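Local coordinates for uncharacterized protein AF_1382 (Archaeoglobus fulgidus, PDB 3O3K) that is of unknown function but has the winged helix-turn-helix architecture of many archaeal DNA-binding proteins, and so may bind DNA, at residues Y32-A37 with G66-I71; K58-E63 with I71-K76. All blocks are in the same frame, centred on the assembly; numbering follows the deposited sequence.

In the fold
Strand 68-73 is common to both contacts and lies in the middle of a small antiparallel sheet, between the short strand 31-32 and strand 60-65. Interaction 1 joins its first half to strand 31-32 and the start of helix 33-39; interaction 2 pairs its second half with strand 60-65, completing the hairpin of a probable winged-helix wing, and runs on into helix 75-91. The two centres lie about 13 Å apart. I71 belongs to both, and I70 N sits 2.8 Å from E63 O, a probable hydrogen bond between them. Helices 12-25 and 44-56 back the shared strand, and near M59 and K76 interaction 2 also meets the second subunit.

Interaction 1: residues Y32-A37 with G66-I71; sequences YIQYIA and GRTKII
The side chains of Y32 and I70 leave the sheet together on one face, as an antiparallel non-hydrogen-bonded pair that attaches the short strand 31-32 to strand 68-73. This is the sheet edge of what looks like a winged helix-turn-helix domain, and Y32 is also the N-cap residue of helix 33-39. The ring of Y32 stands out from the sheet beside I70, roughly perpendicular to the strand: CG is anti to the carbonyl carbon (chi1 -60°), which brings CE1 to 3.6 Å from CG1 of I70. T68 OG1 comes in obliquely from the other side of the ring plane, 3.9 Å from Y32 CE1, and is itself hydrogen-bonded to E65 O.

Where the strand gives way to the helix, I33 N donates to K69 O over 3.0 Å, with an N-H...O angle of 158°. The CA of Y32 contributes a CA-H...O contact to that same carbonyl oxygen at 3.4 Å, so two neighbouring residues converge on one acceptor. The helix and strand axes run at 79°, and the helix lays its apolar side against the sheet. I33 CG2 rests 3.9 Å from CB of K69, whose extended chain leads off beyond that point to a cation-pi contact with W48.

On the inner side, I33 and I36 reach toward I71, which in turn touches I51 of helix 44-56 and I21 of helix 12-25. These aliphatic chains knit the first turn of helix 33-39 into the core between the sheet and the other two helices. I33 meets the methyl of I71 through its branch carbon, CB to CD1 at 3.8 Å; I36 comes in by its outermost carbon, its CD1 only 3.3 Å from I71 CD1, closer than methyl groups normally sit.

Interaction 2: residues K58-E63 with I71-K76; sequences KMVECE and IRLTDK
I71 opens its half of the contact by setting CG2 alongside V60, 3.9 Å from V60 CB, on the face of the hairpin that packs against helix 44-56. Strands 60-65 and 68-73 run antiparallel here, as in the wing of a winged helix.

R72 is the hydrogen-bonded partner of E61: E61 N donates to R72 O at 2.7 Å, and R72 N returns the bond to E61 O. The R72 side chain lies, like that of E61, on the face away from I71. With CG between the backbone N and the carbonyl carbon (chi1 68°), the aliphatic part crosses E61, CG to CB at 3.6 Å; a bend at chi3 then carries the guanidinium toward E63. There OE2 of E63 lies in the guanidinium plane, at its edge, and takes a weak salt-bridge bond from R72 NH2 at 3.4 Å, the two planar groups being turned 60° apart.

L73 returns to the face of I71, its CD2 3.9 Å from V60 CG1, and goes on to touch L18 and I21 of helix 12-25.

At T74 the strand ends and helix 75-91 begins. T74 N donates 2.9 Å to M59 O from well above the carbonyl plane, while OG1 gives its hydrogen to K58 O at 2.6 Å and, as N-cap, accepts from G77 N. A valine here would probably leave both K58 O and the G77 amide without this mate, weakening the join between the two turns.

K76 passes its methylene chain over K58 O to bring NZ to A57 O. Together with this, the T74 hydroxyl, donating to K58 O and accepting from G77 N, couples two helix termini: the Schellman end of helix 44-56 and the first turn of helix 75-91.

Interaction 1: residues Y32-A37 with G66-I71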
loop_
_atom_site.group_PDB
_atom_site.type_symbol
_atom_site.label_atom_id
_atom_site.label_comp_id
_atom_site.label_asym_id
_atom_site.label_seq_id
_atom_site.Cartn_x
_atom_site.Cartn_y
_atom_site.Cartn_z
ATOM N N TYR A 32 -4.937 16.929 15.482
ATOM C CA TYR A 32 -4.572 16.573 16.843
ATOM C C TYR A 32 -4.631 15.040 16.892
ATOM O O TYR A 32 -5.507 14.426 16.265
ATOM C CB TYR A 32 -5.568 17.222 17.823
ATOM C CG TYR A 32 -5.617 18.753 17.757
ATOM C CD1 TYR A 32 -4.571 19.527 18.256
ATOM C CD2 TYR A 32 -6.726 19.420 17.229
ATOM C CE1 TYR A 32 -4.618 20.933 18.242
ATOM C CE2 TYR A 32 -6.791 20.840 17.206
ATOM C CZ TYR A 32 -5.729 21.589 17.720
ATOM O OH TYR A 32 -5.783 22.984 17.750
ATOM N N ILE A 33 -3.703 14.420 17.622
ATOM C CA ILE A 33 -3.660 12.960 17.697
ATOM C C ILE A 33 -4.903 12.338 18.323
ATOM O O ILE A 33 -5.221 11.175 18.065
ATOM C CB ILE A 33 -2.401 12.475 18.468
ATOM C CG1 ILE A 33 -2.271 10.953 18.335
ATOM C CG2 ILE A 33 -2.474 12.915 19.929
ATOM C CD1 ILE A 33 -0.833 10.470 18.149
ATOM N N GLN A 34 -5.607 13.132 19.130
ATOM C CA GLN A 34 -6.821 12.695 19.812
ATOM C C GLN A 34 -7.954 12.530 18.815
ATOM O O GLN A 34 -8.751 11.591 18.912
ATOM C CB GLN A 34 -7.219 13.730 20.860
ATOM C CG GLN A 34 -6.048 14.210 21.683
ATOM C CD GLN A 34 -6.439 15.310 22.636
ATOM O OE1 GLN A 34 -6.461 16.503 22.267
ATOM N NE2 GLN A 34 -6.775 14.926 23.876
ATOM N N TYR A 35 -8.036 13.462 17.872
ATOM C CA TYR A 35 -9.054 13.390 16.845
ATOM C C TYR A 35 -8.810 12.131 16.008
ATOM O O TYR A 35 -9.754 11.409 15.654
ATOM C CB TYR A 35 -8.997 14.616 15.944
ATOM C CG TYR A 35 -9.730 14.427 14.633
ATOM C CD1 TYR A 35 -11.111 14.643 14.531
ATOM C CD2 TYR A 35 -9.038 14.031 13.493
ATOM C CE1 TYR A 35 -11.780 14.472 13.315
ATOM C CE2 TYR A 35 -9.685 13.852 12.281
ATOM C CZ TYR A 35 -11.053 14.074 12.189
ATOM O OH TYR A 35 -11.661 13.911 10.962
ATOM N N ILE A 36 -7.545 11.865 15.694
ATOM C CA ILE A 36 -7.219 10.685 14.903
ATOM C C ILE A 36 -7.742 9.391 15.539
ATOM O O ILE A 36 -8.490 8.634 14.903
ATOM C CB ILE A 36 -5.693 10.545 14.685
ATOM C CG1 ILE A 36 -5.167 11.727 13.870
ATOM C CG2 ILE A 36 -5.392 9.225 13.971
ATOM C CD1 ILE A 36 -3.664 11.710 13.707
ATOM N N ALA A 37 -7.334 9.143 16.783
ATOM C CA ALA A 37 -7.742 7.940 17.517
ATOM C C ALA A 37 -9.259 7.817 17.567
ATOM O O ALA A 37 -9.820 6.714 17.641
ATOM C CB ALA A 37 -7.176 7.972 18.933
ATOM N N GLY A 66 1.075 22.997 24.358
ATOM C CA GLY A 66 0.507 22.783 25.680
ATOM C C GLY A 66 0.590 21.298 25.963
ATOM O O GLY A 66 1.676 20.755 26.058
ATOM N N ARG A 67 -0.550 20.625 26.059
ATOM C CA ARG A 67 -0.567 19.189 26.334
ATOM C C ARG A 67 -1.108 18.367 25.169
ATOM O O ARG A 67 -1.185 17.142 25.251
ATOM C CB ARG A 67 -1.431 18.924 27.561
ATOM C CG ARG A 67 -1.086 19.815 28.746
ATOM C CD ARG A 67 -1.866 19.426 29.986
ATOM N NE ARG A 67 -1.399 20.190 31.137
ATOM C CZ ARG A 67 -1.671 19.886 32.401
ATOM N NH1 ARG A 67 -2.419 18.822 32.683
ATOM N NH2 ARG A 67 -1.176 20.641 33.378
ATOM N N THR A 68 -1.478 19.052 24.090
ATOM C CA THR A 68 -2.060 18.429 22.900
ATOM C C THR A 68 -1.008 18.227 21.799
ATOM O O THR A 68 -0.261 19.149 21.468
ATOM C CB THR A 68 -3.238 19.312 22.336
ATOM O OG1 THR A 68 -2.710 20.385 21.542
ATOM C CG2 THR A 68 -4.053 19.934 23.486
ATOM N N LYS A 69 -0.939 17.024 21.237
ATOM C CA LYS A 69 0.041 16.753 20.189
ATOM C C LYS A 69 -0.567 17.016 18.813
ATOM O O LYS A 69 -1.613 16.461 18.470
ATOM C CB LYS A 69 0.547 15.301 20.267
ATOM C CG LYS A 69 1.702 15.007 19.309
ATOM C CD LYS A 69 2.325 13.628 19.510
ATOM C CE LYS A 69 3.582 13.493 18.642
ATOM N NZ LYS A 69 4.244 12.168 18.779
ATOM N N ILE A 70 0.091 17.888 18.050
ATOM C CA ILE A 70 -0.337 18.245 16.703
ATOM C C ILE A 70 0.542 17.499 15.694
ATOM O O ILE A 70 1.757 17.395 15.864
ATOM C CB ILE A 70 -0.220 19.765 16.464
ATOM C CG1 ILE A 70 -1.079 20.513 17.497
ATOM C CG2 ILE A 70 -0.683 20.114 15.032
ATOM C CD1 ILE A 70 -0.803 22.008 17.552
ATOM N N ILE A 71 -0.094 16.965 14.657
ATOM C CA ILE A 71 0.608 16.211 13.634
ATOM C C ILE A 71 0.442 16.876 12.269
ATOM O O ILE A 71 -0.671 17.185 11.842
ATOM C CB ILE A 71 0.064 14.764 13.565
ATOM C CG1 ILE A 71 -0.020 14.170 14.971
ATOM C CG2 ILE A 71 0.989 13.900 12.726
ATOM C CD1 ILE A 71 -0.891 12.934 15.050
#

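Interaction 2: residues K58-E63 with I71-K76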
loop_
_atom_site.group_PDB
_atom_site.type_symbol
_atom_site.label_atom_id
_atom_site.label_comp_id
_atom_site.label_asym_id
_atom_site.label_seq_id
_atom_site.Cartn_x
_atom_site.Cartn_y
_atom_site.Cartn_z
ATOM N N LYS A 58 9.949 10.318 8.238
ATOM C CA LYS A 58 9.856 11.677 7.706
ATOM C C LYS A 58 8.626 11.974 6.848
ATOM O O LYS A 58 8.686 12.756 5.899
ATOM C CB LYS A 58 11.155 12.010 6.954
ATOM C CG LYS A 58 12.371 11.798 7.853
ATOM C CD LYS A 58 13.679 12.316 7.282
ATOM C CE LYS A 58 14.809 12.016 8.277
ATOM N NZ LYS A 58 16.164 12.468 7.836
ATOM N N MET A 59 7.506 11.352 7.204
ATOM C CA MET A 59 6.237 11.564 6.502
ATOM C C MET A 59 5.392 12.546 7.313
ATOM O O MET A 59 4.501 13.208 6.788
ATOM C CB MET A 59 5.480 10.255 6.371
ATOM C CG MET A 59 6.112 9.262 5.420
ATOM S SD MET A 59 5.451 7.610 5.728
ATOM C CE MET A 59 3.836 7.770 5.013
ATOM N N VAL A 60 5.673 12.605 8.609
ATOM C CA VAL A 60 4.969 13.506 9.503
ATOM C C VAL A 60 5.973 14.199 10.392
ATOM O O VAL A 60 7.094 13.730 10.593
ATOM C CB VAL A 60 3.945 12.778 10.462
ATOM C CG1 VAL A 60 2.915 12.002 9.659
ATOM C CG2 VAL A 60 4.682 11.880 11.448
ATOM N N GLU A 61 5.545 15.328 10.922
ATOM C CA GLU A 61 6.347 16.088 11.838
ATOM C C GLU A 61 5.372 16.342 12.990
ATOM O O GLU A 61 4.179 16.584 12.768
ATOM C CB GLU A 61 6.793 17.383 11.168
ATOM C CG GLU A 61 7.950 18.047 11.859
ATOM C CD GLU A 61 8.514 19.213 11.058
ATOM O OE1 GLU A 61 9.302 19.993 11.648
ATOM O OE2 GLU A 61 8.174 19.337 9.852
ATOM N N CYS A 62 5.858 16.249 14.216
ATOM C CA CYS A 62 4.995 16.461 15.370
ATOM C C CYS A 62 5.362 17.705 16.144
ATOM O O CYS A 62 6.438 18.284 15.965
ATOM C CB CYS A 62 5.076 15.269 16.320
ATOM S SG CYS A 62 4.569 13.744 15.582
ATOM N N GLU A 63 4.466 18.105 17.030
ATOM C CA GLU A 63 4.709 19.269 17.852
ATOM C C GLU A 63 3.741 19.276 19.020
ATOM O O GLU A 63 2.592 18.867 18.884
ATOM C CB GLU A 63 4.532 20.519 17.006
ATOM C CG GLU A 63 4.639 21.804 17.767
ATOM C CD GLU A 63 4.638 22.986 16.838
ATOM O OE1 GLU A 63 4.547 24.128 17.335
ATOM O OE2 GLU A 63 4.734 22.759 15.608
ATOM N N ILE A 71 -0.094 16.965 14.657
ATOM C CA ILE A 71 0.608 16.211 13.634
ATOM C C ILE A 71 0.442 16.876 12.269
ATOM O O ILE A 71 -0.671 17.185 11.842
ATOM C CB ILE A 71 0.064 14.764 13.565
ATOM C CG1 ILE A 71 -0.020 14.170 14.971
ATOM C CG2 ILE A 71 0.989 13.900 12.726
ATOM C CD1 ILE A 71 -0.891 12.934 15.050
ATOM N N ARG A 72 1.558 17.091 11.585
ATOM C CA ARG A 72 1.537 17.700 10.253
ATOM C C ARG A 72 2.308 16.818 9.260
ATOM O O ARG A 72 3.382 16.310 9.582
ATOM C CB ARG A 72 2.169 19.109 10.300
ATOM C CG ARG A 72 3.692 19.125 10.578
ATOM C CD ARG A 72 4.335 20.528 10.631
ATOM N NE ARG A 72 3.938 21.269 11.831
ATOM C CZ ARG A 72 2.818 21.985 11.930
ATOM N NH1 ARG A 72 1.990 22.069 10.894
ATOM N NH2 ARG A 72 2.511 22.599 13.071
ATOM N N LEU A 73 1.756 16.634 8.061
ATOM C CA LEU A 73 2.416 15.848 7.008
ATOM C C LEU A 73 3.538 16.639 6.342
ATOM O O LEU A 73 3.334 17.794 5.967
ATOM C CB LEU A 73 1.438 15.494 5.895
ATOM C CG LEU A 73 0.389 14.414 6.076
ATOM C CD1 LEU A 73 -0.418 14.299 4.799
ATOM C CD2 LEU A 73 1.057 13.100 6.404
ATOM N N THR A 74 4.716 16.031 6.189
ATOM C CA THR A 74 5.818 16.698 5.484
ATOM C C THR A 74 5.424 16.576 4.009
ATOM O O THR A 74 4.444 15.898 3.691
ATOM C CB THR A 74 7.157 15.973 5.704
ATOM O OG1 THR A 74 7.040 14.618 5.245
ATOM C CG2 THR A 74 7.524 15.969 7.188
ATOM N N ASP A 75 6.150 17.239 3.112
ATOM C CA ASP A 75 5.820 17.143 1.687
ATOM C C ASP A 75 5.842 15.685 1.277
ATOM O O ASP A 75 4.976 15.230 0.528
ATOM C CB ASP A 75 6.811 17.935 0.833
ATOM C CG ASP A 75 6.752 19.415 1.123
ATOM O OD1 ASP A 75 5.640 19.993 0.992
ATOM O OD2 ASP A 75 7.804 19.993 1.497
ATOM N N LYS A 76 6.822 14.949 1.793
ATOM C CA LYS A 76 6.927 13.525 1.493
ATOM C C LYS A 76 5.638 12.795 1.927
ATOM O O LYS A 76 5.045 12.049 1.140
ATOM C CB LYS A 76 8.144 12.935 2.206
ATOM C CG LYS A 76 8.350 11.445 1.968
ATOM C CD LYS A 76 9.582 10.957 2.706
ATOM C CE LYS A 76 9.736 9.464 2.565
ATOM N NZ LYS A 76 10.981 9.015 3.236
#